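Local coordinates for E3 ubiquitin-protein ligase HERC2 (Homo sapiens, PDB 4L1M) that acts as an E3 ubiquitin ligase of the HECT class, represented here by its first RCC1-like beta-propeller domain, probably a protein-interaction module, at residues I28-I33 / P358-K363; T56-A61 / F65-R70; A167-A170 / L174-W177; E254-L259 / S271-K276. One frame throughout, in Å; residues are numbered along the deposited sequence.

Contact 1 of 4, residues I28-I33 / P358-K363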
loop_
_atom_site.group_PDB
_atom_site.type_symbol
_atom_site.label_atom_id
_atom_site.label_comp_id
_atom_site.label_asym_id
_atom_site.label_seq_id
_atom_site.Cartn_x
_atom_site.Cartn_y
_atom_site.Cartn_z
ATOM N N ILE A 28 10.765 -14.712 0.719
ATOM C CA ILE A 28 10.204 -15.485 -0.382
ATOM C C ILE A 28 9.478 -14.561 -1.353
ATOM O O ILE A 28 8.771 -13.637 -0.933
ATOM C CB ILE A 28 9.167 -16.508 0.100
ATOM C CG1 ILE A 28 9.576 -17.128 1.424
ATOM C CG2 ILE A 28 8.972 -17.582 -0.962
ATOM C CD1 ILE A 28 10.875 -17.894 1.368
ATOM N N GLY A 29 9.681 -14.810 -2.647
ATOM C CA GLY A 29 8.993 -14.074 -3.703
ATOM C C GLY A 29 8.466 -15.000 -4.767
ATOM O O GLY A 29 8.977 -16.109 -4.953
ATOM N N TRP A 30 7.405 -14.564 -5.438
ATOM C CA TRP A 30 6.881 -15.313 -6.573
ATOM C C TRP A 30 6.083 -14.414 -7.460
ATOM O O TRP A 30 5.712 -13.321 -7.052
ATOM C CB TRP A 30 6.056 -16.535 -6.126
ATOM C CG TRP A 30 4.899 -16.229 -5.260
ATOM C CD1 TRP A 30 3.587 -16.184 -5.643
ATOM C CD2 TRP A 30 4.919 -15.956 -3.857
ATOM N NE1 TRP A 30 2.793 -15.887 -4.564
ATOM C CE2 TRP A 30 3.588 -15.753 -3.454
ATOM C CE3 TRP A 30 5.931 -15.890 -2.891
ATOM C CZ2 TRP A 30 3.243 -15.465 -2.133
ATOM C CZ3 TRP A 30 5.588 -15.595 -1.576
ATOM C CH2 TRP A 30 4.260 -15.387 -1.213
ATOM N N GLY A 31 5.825 -14.877 -8.682
ATOM C CA GLY A 31 5.145 -14.071 -9.700
ATOM C C GLY A 31 6.063 -13.773 -10.869
ATOM O O GLY A 31 6.953 -14.540 -11.154
ATOM N N LEU A 32 5.853 -12.640 -11.526
ATOM C CA LEU A 32 6.621 -12.285 -12.718
ATOM C C LEU A 32 7.954 -11.677 -12.308
ATOM O O LEU A 32 8.084 -10.473 -12.107
ATOM C CB LEU A 32 5.806 -11.324 -13.601
ATOM C CG LEU A 32 6.412 -10.832 -14.928
ATOM C CD1 LEU A 32 6.719 -11.977 -15.872
ATOM C CD2 LEU A 32 5.469 -9.819 -15.580
ATOM N N ILE A 33 8.945 -12.538 -12.188
ATOM C CA ILE A 33 10.257 -12.178 -11.684
ATOM C C ILE A 33 11.280 -12.636 -12.670
ATOM O O ILE A 33 11.325 -13.808 -13.020
ATOM C CB ILE A 33 10.505 -12.862 -10.341
ATOM C CG1 ILE A 33 9.824 -12.065 -9.241
ATOM C CG2 ILE A 33 11.992 -12.986 -10.029
ATOM C CD1 ILE A 33 9.612 -12.879 -7.990
ATOM N N PRO A 358 0.539 -23.009 0.734
ATOM C CA PRO A 358 1.265 -24.068 1.414
ATOM C C PRO A 358 2.739 -23.757 1.478
ATOM O O PRO A 358 3.222 -22.917 0.703
ATOM C CB PRO A 358 1.019 -25.282 0.524
ATOM C CG PRO A 358 0.899 -24.701 -0.844
ATOM C CD PRO A 358 0.252 -23.353 -0.671
ATOM N N GLY A 359 3.440 -24.427 2.395
ATOM C CA GLY A 359 4.854 -24.201 2.624
ATOM C C GLY A 359 5.187 -23.112 3.637
ATOM O O GLY A 359 6.252 -23.162 4.257
ATOM N N LEU A 360 4.285 -22.140 3.823
ATOM C CA LEU A 360 4.588 -20.894 4.549
ATOM C C LEU A 360 4.198 -20.848 6.038
ATOM O O LEU A 360 4.698 -19.984 6.793
ATOM C CB LEU A 360 3.895 -19.743 3.848
ATOM C CG LEU A 360 4.231 -19.530 2.374
ATOM C CD1 LEU A 360 3.593 -18.239 1.865
ATOM C CD2 LEU A 360 5.740 -19.498 2.146
ATOM N N ASP A 361 3.307 -21.753 6.446
ATOM C CA ASP A 361 2.826 -21.828 7.843
ATOM C C ASP A 361 3.969 -21.967 8.859
ATOM O O ASP A 361 3.866 -21.490 9.981
ATOM C CB ASP A 361 1.840 -23.006 8.015
ATOM C CG ASP A 361 0.804 -23.074 6.894
ATOM O OD1 ASP A 361 -0.136 -22.238 6.864
ATOM O OD2 ASP A 361 0.946 -23.966 6.025
ATOM N N THR A 362 5.063 -22.603 8.450
ATOM C CA THR A 362 6.146 -22.965 9.365
ATOM C C THR A 362 7.336 -21.980 9.426
ATOM O O THR A 362 8.336 -22.264 10.089
ATOM C CB THR A 362 6.700 -24.308 8.922
ATOM O OG1 THR A 362 7.198 -24.170 7.587
ATOM C CG2 THR A 362 5.597 -25.359 8.946
ATOM N N LYS A 363 7.227 -20.838 8.741
ATOM C CA LYS A 363 8.363 -19.896 8.561
ATOM C C LYS A 363 8.278 -18.621 9.401
ATOM O O LYS A 363 9.131 -17.755 9.290
ATOM C CB LYS A 363 8.462 -19.493 7.093
ATOM C CG LYS A 363 8.876 -20.618 6.166
ATOM C CD LYS A 363 8.807 -20.166 4.713
ATOM C CE LYS A 363 9.105 -21.299 3.741
ATOM N NZ LYS A 363 10.538 -21.667 3.708
#

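Contact 2 of 4, residues T56-A61 / F65-R70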
loop_
_atom_site.group_PDB
_atom_site.type_symbol
_atom_site.label_atom_id
_atom_site.label_comp_id
_atom_site.label_asym_id
_atom_site.label_seq_id
_atom_site.Cartn_x
_atom_site.Cartn_y
_atom_site.Cartn_z
ATOM N N THR A 56 12.857 -5.156 6.570
ATOM C CA THR A 56 11.802 -4.761 7.512
ATOM C C THR A 56 10.558 -4.342 6.744
ATOM O O THR A 56 9.446 -4.454 7.262
ATOM C CB THR A 56 12.236 -3.626 8.483
ATOM O OG1 THR A 56 12.481 -2.406 7.760
ATOM C CG2 THR A 56 13.485 -4.005 9.229
ATOM N N GLN A 57 10.758 -3.841 5.524
ATOM C CA GLN A 57 9.682 -3.369 4.681
ATOM C C GLN A 57 10.022 -3.499 3.204
ATOM O O GLN A 57 11.182 -3.401 2.831
ATOM C CB GLN A 57 9.461 -1.896 4.985
ATOM C CG GLN A 57 8.036 -1.430 5.093
ATOM C CD GLN A 57 8.027 -0.052 5.753
ATOM O OE1 GLN A 57 8.439 0.104 6.938
ATOM N NE2 GLN A 57 7.627 0.946 5.008
ATOM N N ILE A 58 9.005 -3.712 2.375
ATOM C CA ILE A 58 9.150 -3.682 0.946
ATOM C C ILE A 58 8.001 -2.883 0.339
ATOM O O ILE A 58 6.847 -3.179 0.596
ATOM C CB ILE A 58 9.109 -5.107 0.351
ATOM C CG1 ILE A 58 10.338 -5.885 0.774
ATOM C CG2 ILE A 58 8.992 -5.047 -1.181
ATOM C CD1 ILE A 58 10.434 -7.280 0.208
ATOM N N ALA A 59 8.333 -1.895 -0.489
ATOM C CA ALA A 59 7.353 -1.071 -1.176
ATOM C C ALA A 59 7.447 -1.326 -2.686
ATOM O O ALA A 59 8.452 -1.039 -3.311
ATOM C CB ALA A 59 7.596 0.384 -0.880
ATOM N N CYS A 60 6.380 -1.876 -3.242
ATOM C CA CYS A 60 6.372 -2.319 -4.598
ATOM C C CYS A 60 5.849 -1.219 -5.510
ATOM O O CYS A 60 4.724 -0.766 -5.349
ATOM C CB CYS A 60 5.494 -3.563 -4.708
ATOM S SG CYS A 60 6.217 -5.038 -3.932
ATOM N N ALA A 61 6.670 -0.814 -6.472
ATOM C CA ALA A 61 6.220 0.080 -7.531
ATOM C C ALA A 61 5.908 -0.746 -8.777
ATOM O O ALA A 61 5.803 -1.973 -8.703
ATOM C CB ALA A 61 7.255 1.144 -7.809
ATOM N N PHE A 65 10.981 -2.400 -6.989
ATOM C CA PHE A 65 10.596 -2.299 -5.597
ATOM C C PHE A 65 11.723 -1.762 -4.758
ATOM O O PHE A 65 12.896 -1.917 -5.104
ATOM C CB PHE A 65 10.052 -3.628 -5.028
ATOM C CG PHE A 65 11.026 -4.782 -5.063
ATOM C CD1 PHE A 65 11.321 -5.421 -6.233
ATOM C CD2 PHE A 65 11.584 -5.276 -3.898
ATOM C CE1 PHE A 65 12.199 -6.502 -6.251
ATOM C CE2 PHE A 65 12.444 -6.357 -3.915
ATOM C CZ PHE A 65 12.748 -6.971 -5.091
ATOM N N LEU A 66 11.329 -1.119 -3.666
ATOM C CA LEU A 66 12.228 -0.607 -2.684
ATOM C C LEU A 66 12.254 -1.563 -1.514
ATOM O O LEU A 66 11.222 -2.153 -1.159
ATOM C CB LEU A 66 11.738 0.746 -2.180
ATOM C CG LEU A 66 11.754 1.924 -3.145
ATOM C CD1 LEU A 66 11.397 3.174 -2.390
ATOM C CD2 LEU A 66 13.114 2.110 -3.810
ATOM N N ILE A 67 13.427 -1.704 -0.904
ATOM C CA ILE A 67 13.579 -2.529 0.291
ATOM C C ILE A 67 14.189 -1.682 1.384
ATOM O O ILE A 67 15.201 -1.026 1.150
ATOM C CB ILE A 67 14.518 -3.707 0.030
ATOM C CG1 ILE A 67 14.125 -4.466 -1.241
ATOM C CG2 ILE A 67 14.519 -4.651 1.198
ATOM C CD1 ILE A 67 14.970 -4.120 -2.460
ATOM N N LEU A 68 13.588 -1.691 2.570
ATOM C CA LEU A 68 14.145 -0.987 3.723
ATOM C C LEU A 68 14.864 -2.006 4.598
ATOM O O LEU A 68 14.273 -3.036 4.931
ATOM C CB LEU A 68 13.030 -0.334 4.524
ATOM C CG LEU A 68 13.460 0.412 5.792
ATOM C CD1 LEU A 68 14.384 1.548 5.409
ATOM C CD2 LEU A 68 12.263 0.929 6.587
ATOM N N SER A 69 16.108 -1.699 4.982
ATOM C CA SER A 69 16.933 -2.604 5.790
ATOM C C SER A 69 16.859 -2.252 7.257
ATOM O O SER A 69 16.553 -1.104 7.623
ATOM C CB SER A 69 18.402 -2.526 5.392
ATOM O OG SER A 69 18.562 -1.848 4.183
ATOM N N ARG A 70 17.140 -3.243 8.106
ATOM C CA ARG A 70 17.167 -3.070 9.567
ATOM C C ARG A 70 17.978 -1.818 9.969
ATOM O O ARG A 70 17.590 -1.091 10.897
ATOM C CB ARG A 70 17.702 -4.349 10.237
ATOM C CG ARG A 70 19.201 -4.466 10.378
ATOM C CD ARG A 70 19.956 -4.698 9.085
ATOM N NE ARG A 70 21.401 -4.576 9.354
ATOM C CZ ARG A 70 22.365 -4.682 8.440
ATOM N NH1 ARG A 70 22.068 -4.934 7.169
ATOM N NH2 ARG A 70 23.651 -4.552 8.813
#

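Contact 3 of 4, residues A167-A170 / L174-W177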
loop_
_atom_site.group_PDB
_atom_site.type_symbol
_atom_site.label_atom_id
_atom_site.label_comp_id
_atom_site.label_asym_id
_atom_site.label_seq_id
_atom_site.Cartn_x
_atom_site.Cartn_y
_atom_site.Cartn_z
ATOM N N ALA A 167 0.450 12.006 3.441
ATOM C CA ALA A 167 1.172 11.797 4.656
ATOM C C ALA A 167 0.347 12.185 5.863
ATOM O O ALA A 167 -0.516 13.036 5.784
ATOM C CB ALA A 167 2.470 12.581 4.623
ATOM N N ILE A 168 0.628 11.553 6.987
ATOM C CA ILE A 168 -0.100 11.796 8.227
ATOM C C ILE A 168 0.890 12.299 9.291
ATOM O O ILE A 168 1.982 11.748 9.431
ATOM C CB ILE A 168 -0.797 10.496 8.704
ATOM C CG1 ILE A 168 -1.742 9.969 7.624
ATOM C CG2 ILE A 168 -1.607 10.736 9.963
ATOM C CD1 ILE A 168 -2.264 8.569 7.879
ATOM N N THR A 169 0.501 13.324 10.047
ATOM C CA THR A 169 1.320 13.804 11.148
ATOM C C THR A 169 0.977 13.094 12.447
ATOM O O THR A 169 -0.014 12.374 12.533
ATOM C CB THR A 169 1.156 15.311 11.345
ATOM O OG1 THR A 169 -0.188 15.618 11.780
ATOM C CG2 THR A 169 1.465 16.023 10.049
ATOM N N ALA A 170 1.792 13.317 13.472
ATOM C CA ALA A 170 1.563 12.699 14.784
ATOM C C ALA A 170 0.261 13.217 15.443
ATOM O O ALA A 170 -0.429 12.446 16.089
ATOM C CB ALA A 170 2.762 12.902 15.691
ATOM N N LEU A 174 -3.982 15.023 7.890
ATOM C CA LEU A 174 -3.720 14.318 6.645
ATOM C C LEU A 174 -3.434 15.330 5.539
ATOM O O LEU A 174 -4.205 16.247 5.338
ATOM C CB LEU A 174 -4.927 13.477 6.253
ATOM C CG LEU A 174 -4.817 12.848 4.869
ATOM C CD1 LEU A 174 -3.631 11.901 4.815
ATOM C CD2 LEU A 174 -6.091 12.125 4.484
ATOM N N TYR A 175 -2.313 15.143 4.837
ATOM C CA TYR A 175 -1.884 16.009 3.738
ATOM C C TYR A 175 -1.884 15.162 2.497
ATOM O O TYR A 175 -1.455 14.024 2.552
ATOM C CB TYR A 175 -0.469 16.576 3.997
ATOM C CG TYR A 175 -0.457 17.634 5.083
ATOM C CD1 TYR A 175 -0.410 17.280 6.418
ATOM C CD2 TYR A 175 -0.540 18.977 4.768
ATOM C CE1 TYR A 175 -0.420 18.238 7.409
ATOM C CE2 TYR A 175 -0.570 19.945 5.745
ATOM C CZ TYR A 175 -0.508 19.578 7.071
ATOM O OH TYR A 175 -0.525 20.558 8.062
ATOM N N THR A 176 -2.394 15.700 1.393
ATOM C CA THR A 176 -2.334 15.019 0.115
ATOM C C THR A 176 -1.786 15.970 -0.933
ATOM O O THR A 176 -1.820 17.182 -0.745
ATOM C CB THR A 176 -3.716 14.561 -0.340
ATOM O OG1 THR A 176 -4.639 15.647 -0.211
ATOM C CG2 THR A 176 -4.203 13.386 0.507
ATOM N N TRP A 177 -1.219 15.421 -2.012
ATOM C CA TRP A 177 -0.702 16.243 -3.119
ATOM C C TRP A 177 -0.468 15.396 -4.359
ATOM O O TRP A 177 -0.457 14.176 -4.292
ATOM C CB TRP A 177 0.567 17.012 -2.707
ATOM C CG TRP A 177 1.772 16.166 -2.362
ATOM C CD1 TRP A 177 2.847 15.902 -3.171
ATOM C CD2 TRP A 177 2.039 15.494 -1.122
ATOM N NE1 TRP A 177 3.750 15.105 -2.522
ATOM C CE2 TRP A 177 3.284 14.832 -1.267
ATOM C CE3 TRP A 177 1.343 15.368 0.093
ATOM C CZ2 TRP A 177 3.856 14.074 -0.240
ATOM C CZ3 TRP A 177 1.911 14.595 1.112
ATOM C CH2 TRP A 177 3.161 13.973 0.943
#

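Contact 4 of 4, residues E254-L259 / S271-K276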
loop_
_atom_site.group_PDB
_atom_site.type_symbol
_atom_site.label_atom_id
_atom_site.label_comp_id
_atom_site.label_asym_id
_atom_site.label_seq_id
_atom_site.Cartn_x
_atom_site.Cartn_y
_atom_site.Cartn_z
ATOM N N GLU A 254 -20.733 4.533 5.806
ATOM C CA GLU A 254 -21.745 4.245 6.799
ATOM C C GLU A 254 -21.876 2.741 7.124
ATOM O O GLU A 254 -22.138 2.372 8.266
ATOM C CB GLU A 254 -23.130 4.821 6.351
ATOM C CG GLU A 254 -23.268 6.354 6.079
ATOM C CD GLU A 254 -22.996 6.869 4.612
ATOM O OE1 GLU A 254 -23.192 6.109 3.628
ATOM O OE2 GLU A 254 -22.611 8.067 4.427
ATOM N N LYS A 255 -21.611 1.868 6.167
ATOM C CA LYS A 255 -21.663 0.406 6.440
ATOM C C LYS A 255 -20.566 -0.102 7.362
ATOM O O LYS A 255 -20.723 -1.160 7.960
ATOM C CB LYS A 255 -21.591 -0.397 5.157
ATOM C CG LYS A 255 -22.729 -0.098 4.205
ATOM C CD LYS A 255 -24.045 -0.664 4.677
ATOM C CE LYS A 255 -25.165 -0.233 3.743
ATOM N NZ LYS A 255 -26.444 -0.792 4.230
ATOM N N LEU A 256 -19.461 0.633 7.472
ATOM C CA LEU A 256 -18.349 0.260 8.347
ATOM C C LEU A 256 -18.415 0.949 9.714
ATOM O O LEU A 256 -17.552 0.691 10.587
ATOM C CB LEU A 256 -17.011 0.630 7.717
ATOM C CG LEU A 256 -16.652 -0.084 6.439
ATOM C CD1 LEU A 256 -15.311 0.445 5.954
ATOM C CD2 LEU A 256 -16.580 -1.591 6.586
ATOM N N GLN A 257 -19.442 1.774 9.916
ATOM C CA GLN A 257 -19.395 2.841 10.916
ATOM C C GLN A 257 -19.556 2.338 12.332
ATOM O O GLN A 257 -19.426 3.105 13.264
ATOM C CB GLN A 257 -20.464 3.925 10.609
ATOM C CG GLN A 257 -21.843 3.590 11.182
ATOM C CD GLN A 257 -23.038 4.355 10.547
ATOM O OE1 GLN A 257 -22.892 5.420 9.914
ATOM N NE2 GLN A 257 -24.231 3.785 10.716
ATOM N N ASP A 258 -19.869 1.057 12.483
ATOM C CA ASP A 258 -19.851 0.418 13.791
ATOM C C ASP A 258 -18.707 -0.599 14.077
ATOM O O ASP A 258 -18.679 -1.261 15.141
ATOM C CB ASP A 258 -21.189 -0.293 13.988
ATOM C CG ASP A 258 -21.509 -1.246 12.853
ATOM O OD1 ASP A 258 -21.113 -0.973 11.677
ATOM O OD2 ASP A 258 -22.146 -2.282 13.155
ATOM N N LEU A 259 -17.751 -0.701 13.176
ATOM C CA LEU A 259 -16.733 -1.718 13.290
ATOM C C LEU A 259 -15.509 -0.882 13.709
ATOM O O LEU A 259 -15.446 0.340 13.454
ATOM C CB LEU A 259 -16.547 -2.456 11.947
ATOM C CG LEU A 259 -17.896 -2.826 11.364
ATOM C CD1 LEU A 259 -17.772 -3.230 9.904
ATOM C CD2 LEU A 259 -18.576 -3.925 12.183
ATOM N N SER A 271 -11.224 -1.680 -2.918
ATOM C CA SER A 271 -10.881 -1.182 -1.625
ATOM C C SER A 271 -10.976 -2.293 -0.592
ATOM O O SER A 271 -11.736 -3.241 -0.749
ATOM C CB SER A 271 -11.860 -0.078 -1.270
ATOM O OG SER A 271 -11.809 0.958 -2.237
ATOM N N ILE A 272 -10.198 -2.146 0.472
ATOM C CA ILE A 272 -10.074 -3.124 1.533
ATOM C C ILE A 272 -10.101 -2.408 2.891
ATOM O O ILE A 272 -9.485 -1.359 3.056
ATOM C CB ILE A 272 -8.704 -3.806 1.425
ATOM C CG1 ILE A 272 -8.602 -4.652 0.159
ATOM C CG2 ILE A 272 -8.411 -4.650 2.671
ATOM C CD1 ILE A 272 -9.329 -5.973 0.288
ATOM N N ALA A 273 -10.755 -3.006 3.871
ATOM C CA ALA A 273 -10.649 -2.556 5.242
ATOM C C ALA A 273 -10.409 -3.741 6.152
ATOM O O ALA A 273 -10.925 -4.832 5.914
ATOM C CB ALA A 273 -11.919 -1.868 5.651
ATOM N N LEU A 274 -9.672 -3.499 7.227
ATOM C CA LEU A 274 -9.279 -4.527 8.150
ATOM C C LEU A 274 -9.635 -4.075 9.557
ATOM O O LEU A 274 -9.279 -2.980 9.947
ATOM C CB LEU A 274 -7.766 -4.708 8.022
ATOM C CG LEU A 274 -7.085 -5.613 9.028
ATOM C CD1 LEU A 274 -7.664 -7.016 8.960
ATOM C CD2 LEU A 274 -5.607 -5.618 8.751
ATOM N N THR A 275 -10.331 -4.909 10.323
ATOM C CA THR A 275 -10.727 -4.538 11.695
ATOM C C THR A 275 -9.651 -4.883 12.717
ATOM O O THR A 275 -8.766 -5.669 12.444
ATOM C CB THR A 275 -12.043 -5.212 12.126
ATOM O OG1 THR A 275 -11.877 -6.631 12.214
ATOM C CG2 THR A 275 -13.116 -4.904 11.169
ATOM N N LYS A 276 -9.744 -4.277 13.893
ATOM C CA LYS A 276 -8.909 -4.626 15.038
ATOM C C LYS A 276 -9.031 -6.112 15.397
ATOM O O LYS A 276 -8.071 -6.721 15.864
ATOM C CB LYS A 276 -9.288 -3.763 16.252
ATOM C CG LYS A 276 -8.268 -3.716 17.376
ATOM C CD LYS A 276 -8.819 -2.969 18.590
ATOM C CE LYS A 276 -10.067 -3.628 19.197
#

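Contact 1 of 4, residues I28-I33 / P358-K363
Trp-30 and Leu-360 meet through the far end of the indole: CH2 on its six-membered ring comes 4.2 Å from CD1 of Leu-360, the methyl arriving obliquely to the ring. The other leucine methyl turns to Ile-28, where CD2 of Leu-360 lies a looser 4.6 Å from CG1 of Ile-28. Beside it the end of Lys-363 comes near the isoleucine, with CD1 of Ile-28 and NZ of Lys-363 4.5 Å apart. This last approach is a plain touch, since the ammonium group is held by a salt bridge to Glu-26, just ahead of the strand.

The contact belongs to the closing blade of a seven-bladed propeller, at its velcro closure. Strand 27-31, from the N-terminal end of the model, is hydrogen-bonded to strand 374-379 from the C-terminal end, and 358-363 is the loop that enters this blade from the preceding one. That loop folds into a type I turn from Leu-360 to Lys-363, closed by a weak backbone bond, which brings both side chains round to the strand.

On the Trp-30 side, CG sits between the backbone N and the carbonyl carbon (chi1 58°), which turns the indole toward the loop. Phe-344 meets the ring edge-to-face, and NE1 makes a weak hydrogen bond to the carbonyl of Gln-342. Leu-357 packs against the same ring.

Contact 2 of 4, residues T56-A61 / F65-R70
Ala-59 and Leu-66 face each other across two antiparallel strands and exchange a pair of backbone hydrogen bonds, the one from Leu-66 N to Ala-59 O measuring 2.9 Å. Gln-57 and Leu-68 continue the ladder: Leu-68 N reaches Gln-57 O at 3.0 Å, almost straight at the hydrogen (172°). One buried face carries Ile-58, Cys-60, Phe-65 and Ile-67. Here Ile-58 and Phe-65 run side by side in the same direction, with CG2 of Ile-58 3.8 Å from CD2 of the ring, while CB of Phe-65 touches SG of Cys-60 at 4.2 Å. A chi1 of 61° sets the phenyl group over its own backbone, and Phe-376 of the closing blade meets its ring, the planes inclined by about 35°.

The Thr-56 end, unlike this buried middle, is the solvent side, with Arg-70 exposed and Thr-56 partly so. Thr-56 N bonds to Leu-68 O (3.0 Å), but OG1 adds only a weak bond to it. The guanidinium group of Arg-70 leads away, and its NH1 bonds to Leu-53 O.

On the opposite face, Ala-59 and Leu-68 pack on Ile-100 of the next blade. Strands 55-60 and 64-69 form the first hairpin of a four-stranded propeller blade.

Contact 3 of 4, residues A167-A170 / L174-W177
In the beta hairpin made by the two middle strands of a propeller blade, Ala-167 and Tyr-175 form an antiparallel hydrogen-bonded pair. Ala-167 N gives a bond to Tyr-175 O, and Tyr-175 N gives one back to Ala-167 O, each 2.9 Å long; the second is the straighter at the hydrogen, 171° against 155°.

Beside this pair, Trp-177 presents the edge of its indole to Ala-167. CH2 of the tryptophan lies 4.0 Å from CB of the alanine, which sits in the ring plane. With CG between the backbone N and the carbonyl carbon (chi1 64°), the indole runs back along the hairpin and its six-membered ring reaches Ala-167 on the partner strand. Beyond Ala-167, CG2 of Thr-169 touches CE1 of the Tyr-175 ring at 3.9 Å. Both hydroxyls are engaged at the turn: OG1 of Thr-169 and OH of Tyr-175 are hydrogen-bonded to Glu-173, the first to its backbone N and the second to its carboxylate.

The reverse face of the sheet has Ile-168 and Leu-174, whose side chains cross obliquely, CG1 of the isoleucine 3.9 Å from CD1 of the leucine.

Those two pack on Val-207 and Val-210 of strand 207-212, the first strand of the following blade. Within their own blade, strands 155-160 and 196-198 flank the hairpin, and Tyr-175 and Trp-177 both rest on Pro-196.

Contact 4 of 4, residues E254-L259 / S271-K276
Leu-256 and Ala-273 point at each other, the leucine reaching from a loop onto the strand. Its CD1 methyl comes 4.1 Å from CB of Ala-273; the alanine methyl aims almost straight at it, while the CG to CD1 bond of the leucine comes in at a slant. With CG beside the backbone N (chi1 -64°) and the branch extended beyond it (chi2 179°), the leucine and the alanine methyl together bridge the 8.8 Å between the two CA atoms.

Leu-259 and Thr-275 make the second touch. CB of the leucine lies 4.3 Å from CG2 of the threonine. The threonine offers its methyl to the loop, while its hydroxyl is taken up by Asp-277 and by the backbone N of Gln-279.

The two leucines face the same strand because a type I turn links them, with Leu-259 N bonded to Leu-256 O at 2.9 Å; a short 3-10 segment, 254-256, leads into it. Leu-256 also packs on Pro-302 and Leu-259 on Tyr-281, from the two strands beyond 270-275.

All the packing is apolar, and it folds the link from outer strand 250-252 to inner strand 261-267 onto the blade it enters, in an RCC1-type propeller.

All four contacts lie in one propeller ring but in four different blades, and none touches another. Contact 1 spans 325 residues and, near the chain's two ends, belongs to the blade that closes the circle; the other three are nested within that span and follow in series. Contact 2 is a hairpin in the next blade, its centre about 17 Å from that of contact 1. Contacts 3 and 4 come later round the ring, with centres about 21 Å apart. Contact 3 lies across the chain's centre from contact 1, and contact 4 across it from contact 2. Hairpins thus build individual blades, whereas contacts 1 and 4 are where inter-blade links pack onto the blade they enter.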